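Local coordinates for protein capsid (Human calicivirus NLV/Boxer/2001/US, PDB 4RDL) that forms the protruding (P) domain of a norovirus capsid protein, which dimerises and binds histo-blood group glycans such as the Lewis y tetrasaccharide, at residues N18-M21 / N22-S25; S101-P104 / L105-D109; C231-P234 / Q235-S239. One frame throughout, in Å; residues are numbered along the deposited sequence.

From the N terminus, interaction 1 (18-25) comes first, a short 3-10 turn in the loop that leads to strand 35-38. Interaction 2 (101-109) follows as a beta turn in the long connection between strands 83-89 and 113-121, and interaction 3 (231-239) starts helix 235-244 just after strand 228-231. All three are local closures set in series; none nests in or crosses another. Interactions 1 and 3 nevertheless touch in space, through S25 and M24, tying the N-terminal loop to the helix start. Interaction 2 touches neither, its centre about 24 Å from that of interaction 1 and 16 Å from that of interaction 3; it packs its connection onto strands 72-80 and 83-89.

Interaction 1. Residues N18-M21 / N22-S25; sequences NIPM and NLMS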
ATOM      1  N   ASN A  18      -2.054   5.649  16.380  1.00 15.27           N
ATOM      2  CA  ASN A  18      -1.052   6.543  16.928  1.00 18.59           C
ATOM      3  C   ASN A  18       0.070   6.677  15.902  1.00 18.64           C
ATOM      4  O   ASN A  18       1.227   6.326  16.167  1.00 24.37           O
ATOM      5  CB  ASN A  18      -0.504   5.923  18.212  1.00 23.63           C
ATOM      6  CG  ASN A  18       0.535   6.776  18.880  1.00 27.55           C
ATOM      7  OD1 ASN A  18       0.441   8.002  18.878  1.00 31.61           O
ATOM      8  ND2 ASN A  18       1.537   6.130  19.469  1.00 31.68           N
ATOM      9  N   ILE A  19      -0.310   7.134  14.714  1.00 13.80           N
ATOM     10  CA  ILE A  19       0.599   7.381  13.597  1.00 13.91           C
ATOM     11  C   ILE A  19       0.315   8.771  13.039  1.00 12.34           C
ATOM     12  O   ILE A  19      -0.847   9.128  12.817  1.00 11.85           O
ATOM     13  CB  ILE A  19       0.361   6.372  12.453  1.00 14.60           C
ATOM     14  CG1 ILE A  19       0.581   4.937  12.928  1.00 18.09           C
ATOM     15  CG2 ILE A  19       1.268   6.675  11.256  1.00 14.78           C
ATOM     16  CD1 ILE A  19       0.072   3.900  11.970  1.00 22.80           C
ATOM     17  N   PRO A  20       1.367   9.567  12.797  1.00 11.18           N
ATOM     18  CA  PRO A  20       1.137  10.888  12.201  1.00 11.44           C
ATOM     19  C   PRO A  20       0.381  10.805  10.879  1.00 10.43           C
ATOM     20  O   PRO A  20       0.588   9.886  10.079  1.00 11.05           O
ATOM     21  CB  PRO A  20       2.552  11.429  11.987  1.00 12.91           C
ATOM     22  CG  PRO A  20       3.368  10.739  13.030  1.00 14.28           C
ATOM     23  CD  PRO A  20       2.787   9.348  13.112  1.00 12.90           C
ATOM     24  N   MET A  21      -0.492  11.775  10.651  1.00 10.87           N
ATOM     25  CA  MET A  21      -1.371  11.744   9.493  1.00 10.30           C
ATOM     26  C   MET A  21      -0.601  11.587   8.185  1.00 10.39           C
ATOM     27  O   MET A  21      -1.023  10.834   7.289  1.00 11.35           O
ATOM     28  CB  MET A  21      -2.237  13.006   9.440  1.00 10.65           C
ATOM     29  CG  MET A  21      -3.297  12.950   8.345  1.00 11.66           C
ATOM     30  SD  MET A  21      -4.305  14.439   8.228  1.00 12.59           S
ATOM     31  CE  MET A  21      -3.088  15.615   7.633  1.00 13.31           C
ATOM     32  N   ASN A  22       0.522  12.296   8.075  1.00  9.87           N
ATOM     33  CA  ASN A  22       1.297  12.309   6.834  1.00 10.35           C
ATOM     34  C   ASN A  22       2.160  11.071   6.589  1.00  9.63           C
ATOM     35  O   ASN A  22       2.878  11.008   5.584  1.00 11.77           O
ATOM     36  CB  ASN A  22       2.121  13.592   6.690  1.00 12.36           C
ATOM     37  CG  ASN A  22       3.249  13.687   7.700  1.00 13.81           C
ATOM     38  OD1 ASN A  22       3.155  13.186   8.828  1.00 12.81           O
ATOM     39  ND2 ASN A  22       4.322  14.358   7.302  1.00 17.13           N
ATOM     40  N   LEU A  23       2.059  10.087   7.485  1.00 10.16           N
ATOM     41  CA  LEU A  23       2.671   8.778   7.270  1.00 10.17           C
ATOM     42  C   LEU A  23       1.644   7.730   6.848  1.00  9.72           C
ATOM     43  O   LEU A  23       2.006   6.599   6.541  1.00 10.99           O
ATOM     44  CB  LEU A  23       3.407   8.287   8.519  1.00 11.01           C
ATOM     45  CG  LEU A  23       4.569   9.159   9.001  1.00 14.78           C
ATOM     46  CD1 LEU A  23       5.324   8.491  10.137  1.00 15.52           C
ATOM     47  CD2 LEU A  23       5.498   9.485   7.856  1.00 16.75           C
ATOM     48  N   MET A  24       0.366   8.097   6.846  1.00  9.79           N
ATOM     49  CA  MET A  24      -0.684   7.157   6.468  1.00  9.81           C
ATOM     50  C   MET A  24      -1.089   7.331   5.010  1.00  8.91           C
ATOM     51  O   MET A  24      -0.822   8.370   4.403  1.00 11.01           O
ATOM     52  CB  MET A  24      -1.899   7.287   7.395  1.00 11.75           C
ATOM     53  CG  MET A  24      -1.604   6.751   8.791  1.00 12.10           C
ATOM     54  SD  MET A  24      -3.003   6.811   9.918  1.00 16.07           S
ATOM     55  CE  MET A  24      -3.096   8.583  10.178  1.00 19.12           C
ATOM     56  N   SER A  25      -1.723   6.305   4.450  1.00  9.38           N
ATOM     57  CA  SER A  25      -2.144   6.321   3.061  1.00  9.05           C
ATOM     58  C   SER A  25      -3.577   6.805   2.863  1.00  8.46           C
ATOM     59  O   SER A  25      -4.455   6.586   3.695  1.00  9.52           O
ATOM     60  CB  SER A  25      -2.031   4.901   2.484  1.00  9.86           C
ATOM     61  OG  SER A  25      -2.392   4.862   1.102  1.00 10.51           O
TER
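I19 rests its CG2 methyl against two side chains from further round the turn, 3.8 Å from L23 CB and at a similar separation from CG of M24, meeting both at a slant. That methyl lies anti to the backbone N, with CG1 at chi1 -60°, an arrangement that turns CG2 toward the returning chain. P20 adds a second apolar patch: its ring runs alongside L23, pointing the same way, and P20 CD comes 4.0 Å from L23 CD1. At the proline's other contact, N22 OD1 comes to 3.7 Å from P20 CB. M24 bends at its last torsion (chi3 -71°), which brings its CE methyl back to 3.5 Å from I19 O.

Two successive backbone bonds close the turn. L23 N donates to P20 O at 3.0 Å and M24 N to M21 O at 3.1 Å, each with an N-H...O angle of 160°. Outside the turn, M21 packs on F296 of strand 295-302, M24 on F237 of helix 235-244, and L23 on V65 of the second subunit. The chemistry is thus divided: two i to i+3 bonds engage the carbonyls of P20 and M21, while the turn's apolar side chains join the loop to a strand, a helix and the dimer partner.

Interaction 2. Residues S101-P104 / L105-D109; sequences SPAP and LGFPD
The backbone reverses through a type II beta turn from P104 to F107, with L105 and G106 at its corners and G106 at a positive phi of 87°, where the lack of a CB spares it a clash with the carbonyl O of L105. F107 N closes the turn by donating to P104 O over 3.1 Å, with an N-H...O angle of 156°.

The side chains of F107 and A103 meet across the turn. The methyl CB of A103 lies 3.8 Å from F107 CB and scarcely farther from the root of the ring, which it approaches obliquely. P104 runs beside F107 in the same direction, its CD reaching 4.1 Å from F107 CD1. This alignment follows from the phenylalanine's first torsion: CG is anti to the backbone N (chi1 -164°), carrying the ring back alongside the proline. P108 CD lies 3.5 Å above one face of the F107 ring, offset toward the rim, and probably limits its rotation. L105 and S101 meet more loosely, L105 CD2 lying 4.4 Å from S101 OG.

Neighbouring strands pack against the turn. P104 and F107 both lie on L88 of strand 83-89, F107 and P108 touch M73 of strand 72-80, and L105 N is hydrogen-bonded to E90 OE1. The arrangement is a type II turn with glycine at i+2 (G106) and P104 as its first residue, here folded against the antiparallel sheet in the connection between strands 83-89 and 113-121.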
ATOM      1  N   SER A 101     -20.630  -8.200  -3.688  1.00 30.19           N
ATOM      2  CA  SER A 101     -20.161  -6.896  -3.210  1.00 26.84           C
ATOM      3  C   SER A 101     -20.075  -6.075  -4.490  1.00 19.02           C
ATOM      4  O   SER A 101     -20.195  -6.646  -5.568  1.00 21.15           O
ATOM      5  CB  SER A 101     -18.822  -6.985  -2.468  1.00 29.54           C
ATOM      6  OG  SER A 101     -17.738  -7.238  -3.341  1.00 28.47           O
ATOM      7  N   PRO A 102     -19.912  -4.740  -4.402  1.00 14.37           N
ATOM      8  CA  PRO A 102     -20.130  -4.005  -5.657  1.00 13.98           C
ATOM      9  C   PRO A 102     -19.143  -4.385  -6.756  1.00 13.47           C
ATOM     10  O   PRO A 102     -19.491  -4.320  -7.933  1.00 13.27           O
ATOM     11  CB  PRO A 102     -19.937  -2.543  -5.245  1.00 16.50           C
ATOM     12  CG  PRO A 102     -20.215  -2.526  -3.778  1.00 16.80           C
ATOM     13  CD  PRO A 102     -19.708  -3.835  -3.259  1.00 15.66           C
ATOM     14  N   ALA A 103     -17.932  -4.773  -6.368  1.00 12.36           N
ATOM     15  CA  ALA A 103     -16.894  -5.168  -7.303  1.00 11.39           C
ATOM     16  C   ALA A 103     -15.848  -5.871  -6.463  1.00 11.05           C
ATOM     17  O   ALA A 103     -15.967  -5.903  -5.235  1.00 12.02           O
ATOM     18  CB  ALA A 103     -16.294  -3.926  -7.990  1.00 12.65           C
ATOM     19  N   PRO A 104     -14.825  -6.460  -7.101  1.00 11.02           N
ATOM     20  CA  PRO A 104     -13.771  -7.067  -6.281  1.00 11.27           C
ATOM     21  C   PRO A 104     -13.179  -6.063  -5.288  1.00  9.42           C
ATOM     22  O   PRO A 104     -13.140  -4.854  -5.560  1.00 10.19           O
ATOM     23  CB  PRO A 104     -12.723  -7.467  -7.318  1.00 11.18           C
ATOM     24  CG  PRO A 104     -13.520  -7.704  -8.573  1.00 12.22           C
ATOM     25  CD  PRO A 104     -14.596  -6.653  -8.545  1.00 11.44           C
ATOM     26  N   LEU A 105     -12.707  -6.552  -4.146  1.00  9.81           N
ATOM     27  CA  LEU A 105     -12.148  -5.653  -3.144  1.00  9.97           C
ATOM     28  C   LEU A 105     -10.966  -4.865  -3.707  1.00  8.69           C
ATOM     29  O   LEU A 105     -10.147  -5.406  -4.459  1.00 10.03           O
ATOM     30  CB  LEU A 105     -11.737  -6.419  -1.887  1.00 11.70           C
ATOM     31  CG  LEU A 105     -12.865  -7.236  -1.259  1.00 12.27           C
ATOM     32  CD1 LEU A 105     -12.397  -7.862   0.053  1.00 16.31           C
ATOM     33  CD2 LEU A 105     -14.092  -6.356  -1.022  1.00 15.04           C
ATOM     34  N   GLY A 106     -10.888  -3.581  -3.356  1.00  9.70           N
ATOM     35  CA  GLY A 106      -9.815  -2.709  -3.824  1.00 10.53           C
ATOM     36  C   GLY A 106     -10.081  -2.041  -5.170  1.00  9.38           C
ATOM     37  O   GLY A 106      -9.372  -1.118  -5.557  1.00 10.68           O
ATOM     38  N   PHE A 107     -11.100  -2.499  -5.889  1.00  9.71           N
ATOM     39  CA  PHE A 107     -11.397  -1.983  -7.223  1.00 10.04           C
ATOM     40  C   PHE A 107     -11.504  -0.448  -7.192  1.00  8.67           C
ATOM     41  O   PHE A 107     -12.119   0.105  -6.289  1.00 10.16           O
ATOM     42  CB  PHE A 107     -12.711  -2.595  -7.722  1.00 10.45           C
ATOM     43  CG  PHE A 107     -12.932  -2.452  -9.205  1.00  9.02           C
ATOM     44  CD1 PHE A 107     -12.510  -3.446 -10.088  1.00 10.23           C
ATOM     45  CD2 PHE A 107     -13.575  -1.342  -9.721  1.00 10.16           C
ATOM     46  CE1 PHE A 107     -12.717  -3.320 -11.456  1.00 11.13           C
ATOM     47  CE2 PHE A 107     -13.792  -1.210 -11.090  1.00 11.75           C
ATOM     48  CZ  PHE A 107     -13.366  -2.200 -11.959  1.00 11.31           C
ATOM     49  N   PRO A 108     -10.908   0.246  -8.177  1.00  9.10           N
ATOM     50  CA  PRO A 108     -10.991   1.715  -8.188  1.00  9.80           C
ATOM     51  C   PRO A 108     -12.431   2.217  -8.060  1.00  9.90           C
ATOM     52  O   PRO A 108     -13.336   1.686  -8.721  1.00 11.02           O
ATOM     53  CB  PRO A 108     -10.432   2.085  -9.568  1.00 11.84           C
ATOM     54  CG  PRO A 108      -9.491   0.984  -9.891  1.00 12.08           C
ATOM     55  CD  PRO A 108     -10.161  -0.268  -9.342  1.00  9.87           C
ATOM     56  N   ASP A 109     -12.646   3.239  -7.230  1.00 10.30           N
ATOM     57  CA  ASP A 109     -13.989   3.808  -7.078  1.00 10.92           C
ATOM     58  C   ASP A 109     -14.129   5.186  -7.728  1.00 10.97           C
ATOM     59  O   ASP A 109     -14.904   6.032  -7.280  1.00 12.27           O
ATOM     60  CB  ASP A 109     -14.469   3.788  -5.615  1.00 11.58           C
ATOM     61  CG  ASP A 109     -13.729   4.772  -4.722  1.00 10.43           C
ATOM     62  OD1 ASP A 109     -12.738   5.383  -5.169  1.00 11.37           O
ATOM     63  OD2 ASP A 109     -14.144   4.920  -3.544  1.00 11.68           O
TER

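Interaction 3. Residues C231-P234 / Q235-S239; sequences CTLP and QEFVS
P234 and F237 make the aromatic part of this contact, a CH-pi interaction in which P234 CD lies 4.1 Å from the F237 ring centroid, over one face and 23° off the normal. The proline's CG leans toward the ring's rim, 3.6 Å from F237 CD1. With CG anti to its carbonyl carbon (chi1 -88°), F237 folds its ring back toward the residues that precede the helix.

Purely apolar contacts extend this patch. L233 crosses F237 at about a right angle, its CD2 being 4.1 Å from F237 CD2, and its other methyl, CD1, faces V238 CG2 more loosely.

Among the polar contacts, P234 occupies the N-cap position and its carbonyl is shared by two weak bonds: F237 N donates to P234 O over 3.0 Å at a bent 129°, and V238 N reaches the same oxygen over 3.4 Å. Q235 NE2 turns to T64 O and V65 O, while E236 OE2 accepts from S25 N and OE1 pairs with S66 OG of the second subunit. The E236 carboxylate, in the first turn, would probably interact favourably with the helix dipole, while the CH-pi contact packs P234 onto the helix it precedes.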
ATOM      1  N   CYS A 231     -10.542  11.389   0.346  1.00  9.31           N
ATOM      2  CA  CYS A 231     -11.102  10.162   0.902  1.00  9.60           C
ATOM      3  C   CYS A 231     -11.625  10.463   2.311  1.00  9.06           C
ATOM      4  O   CYS A 231     -11.286  11.495   2.895  1.00  9.54           O
ATOM      5  CB  CYS A 231     -10.065   9.029   0.917  1.00 10.87           C
ATOM      6  SG  CYS A 231      -8.753   9.226   2.126  1.00 10.06           S
ATOM      7  N   THR A 232     -12.472   9.593   2.845  1.00  9.78           N
ATOM      8  CA  THR A 232     -13.092   9.875   4.137  1.00 10.01           C
ATOM      9  C   THR A 232     -12.392   9.212   5.334  1.00  9.88           C
ATOM     10  O   THR A 232     -12.687   9.534   6.481  1.00 12.10           O
ATOM     11  CB  THR A 232     -14.614   9.597   4.122  1.00 12.21           C
ATOM     12  OG1 THR A 232     -14.885   8.388   3.399  1.00 14.18           O
ATOM     13  CG2 THR A 232     -15.364  10.756   3.445  1.00 13.27           C
ATOM     14  N   LEU A 233     -11.457   8.300   5.066  1.00 10.23           N
ATOM     15  CA  LEU A 233     -10.593   7.758   6.124  1.00 10.75           C
ATOM     16  C   LEU A 233      -9.221   7.377   5.579  1.00 10.21           C
ATOM     17  O   LEU A 233      -9.118   6.858   4.467  1.00 11.75           O
ATOM     18  CB  LEU A 233     -11.192   6.491   6.742  1.00 12.86           C
ATOM     19  CG  LEU A 233     -12.388   6.539   7.683  1.00 13.99           C
ATOM     20  CD1 LEU A 233     -12.840   5.115   8.032  1.00 14.14           C
ATOM     21  CD2 LEU A 233     -12.054   7.346   8.944  1.00 13.37           C
ATOM     22  N   PRO A 234      -8.165   7.584   6.382  1.00 10.26           N
ATOM     23  CA  PRO A 234      -6.863   7.005   6.036  1.00 10.04           C
ATOM     24  C   PRO A 234      -6.966   5.480   6.009  1.00  9.07           C
ATOM     25  O   PRO A 234      -7.708   4.897   6.811  1.00  9.98           O
ATOM     26  CB  PRO A 234      -5.962   7.439   7.198  1.00 11.98           C
ATOM     27  CG  PRO A 234      -6.669   8.627   7.813  1.00 13.28           C
ATOM     28  CD  PRO A 234      -8.128   8.314   7.663  1.00 12.14           C
ATOM     29  N   GLN A 235      -6.233   4.838   5.109  1.00  9.21           N
ATOM     30  CA  GLN A 235      -6.314   3.388   5.018  1.00  9.19           C
ATOM     31  C   GLN A 235      -5.941   2.714   6.343  1.00  9.68           C
ATOM     32  O   GLN A 235      -6.535   1.711   6.738  1.00  9.65           O
ATOM     33  CB  GLN A 235      -5.418   2.857   3.904  1.00  9.96           C
ATOM     34  CG  GLN A 235      -5.537   1.347   3.727  1.00  9.22           C
ATOM     35  CD  GLN A 235      -6.950   0.923   3.368  1.00 10.26           C
ATOM     36  OE1 GLN A 235      -7.699   1.685   2.759  1.00 10.65           O
ATOM     37  NE2 GLN A 235      -7.317  -0.309   3.730  1.00 11.19           N
ATOM     38  N   GLU A 236      -4.953   3.262   7.039  1.00  9.20           N
ATOM     39  CA  GLU A 236      -4.508   2.618   8.263  1.00 10.00           C
ATOM     40  C   GLU A 236      -5.549   2.748   9.384  1.00  9.50           C
ATOM     41  O   GLU A 236      -5.536   1.961  10.322  1.00 10.87           O
ATOM     42  CB  GLU A 236      -3.121   3.101   8.685  1.00 10.78           C
ATOM     43  CG  GLU A 236      -1.982   2.566   7.805  1.00 11.99           C
ATOM     44  CD  GLU A 236      -1.829   3.310   6.478  1.00 11.57           C
ATOM     45  OE1 GLU A 236      -1.002   2.866   5.644  1.00 12.08           O
ATOM     46  OE2 GLU A 236      -2.521   4.335   6.260  1.00 11.23           O
ATOM     47  N   PHE A 237      -6.463   3.715   9.282  1.00  9.90           N
ATOM     48  CA  PHE A 237      -7.610   3.720  10.200  1.00 10.30           C
ATOM     49  C   PHE A 237      -8.484   2.499   9.923  1.00  9.85           C
ATOM     50  O   PHE A 237      -8.993   1.866  10.851  1.00 11.66           O
ATOM     51  CB  PHE A 237      -8.480   4.973  10.033  1.00 10.55           C
ATOM     52  CG  PHE A 237      -8.050   6.152  10.867  1.00 11.08           C
ATOM     53  CD1 PHE A 237      -6.739   6.607  10.845  1.00 13.36           C
ATOM     54  CD2 PHE A 237      -8.981   6.845  11.626  1.00 11.73           C
ATOM     55  CE1 PHE A 237      -6.363   7.715  11.594  1.00 15.09           C
ATOM     56  CE2 PHE A 237      -8.608   7.958  12.377  1.00 13.17           C
ATOM     57  CZ  PHE A 237      -7.304   8.387  12.363  1.00 14.84           C
ATOM     58  N   VAL A 238      -8.687   2.189   8.645  1.00 10.10           N
ATOM     59  CA  VAL A 238      -9.526   1.049   8.280  1.00 11.47           C
ATOM     60  C   VAL A 238      -8.971  -0.247   8.878  1.00 11.99           C
ATOM     61  O   VAL A 238      -9.690  -0.994   9.555  1.00 12.80           O
ATOM     62  CB  VAL A 238      -9.672   0.898   6.742  1.00 11.09           C
ATOM     63  CG1 VAL A 238     -10.486  -0.350   6.405  1.00 13.06           C
ATOM     64  CG2 VAL A 238     -10.304   2.145   6.137  1.00 12.91           C
ATOM     65  N   SER A 239      -7.693  -0.529   8.630  1.00 11.47           N
ATOM     66  CA  SER A 239      -7.112  -1.771   9.141  1.00 12.04           C
ATOM     67  C   SER A 239      -7.095  -1.770  10.668  1.00 11.74           C
ATOM     68  O   SER A 239      -7.255  -2.815  11.294  1.00 14.43           O
ATOM     69  CB  SER A 239      -5.718  -2.026   8.567  1.00 13.62           C
ATOM     70  OG  SER A 239      -4.869  -0.911   8.732  1.00 13.06           O
TER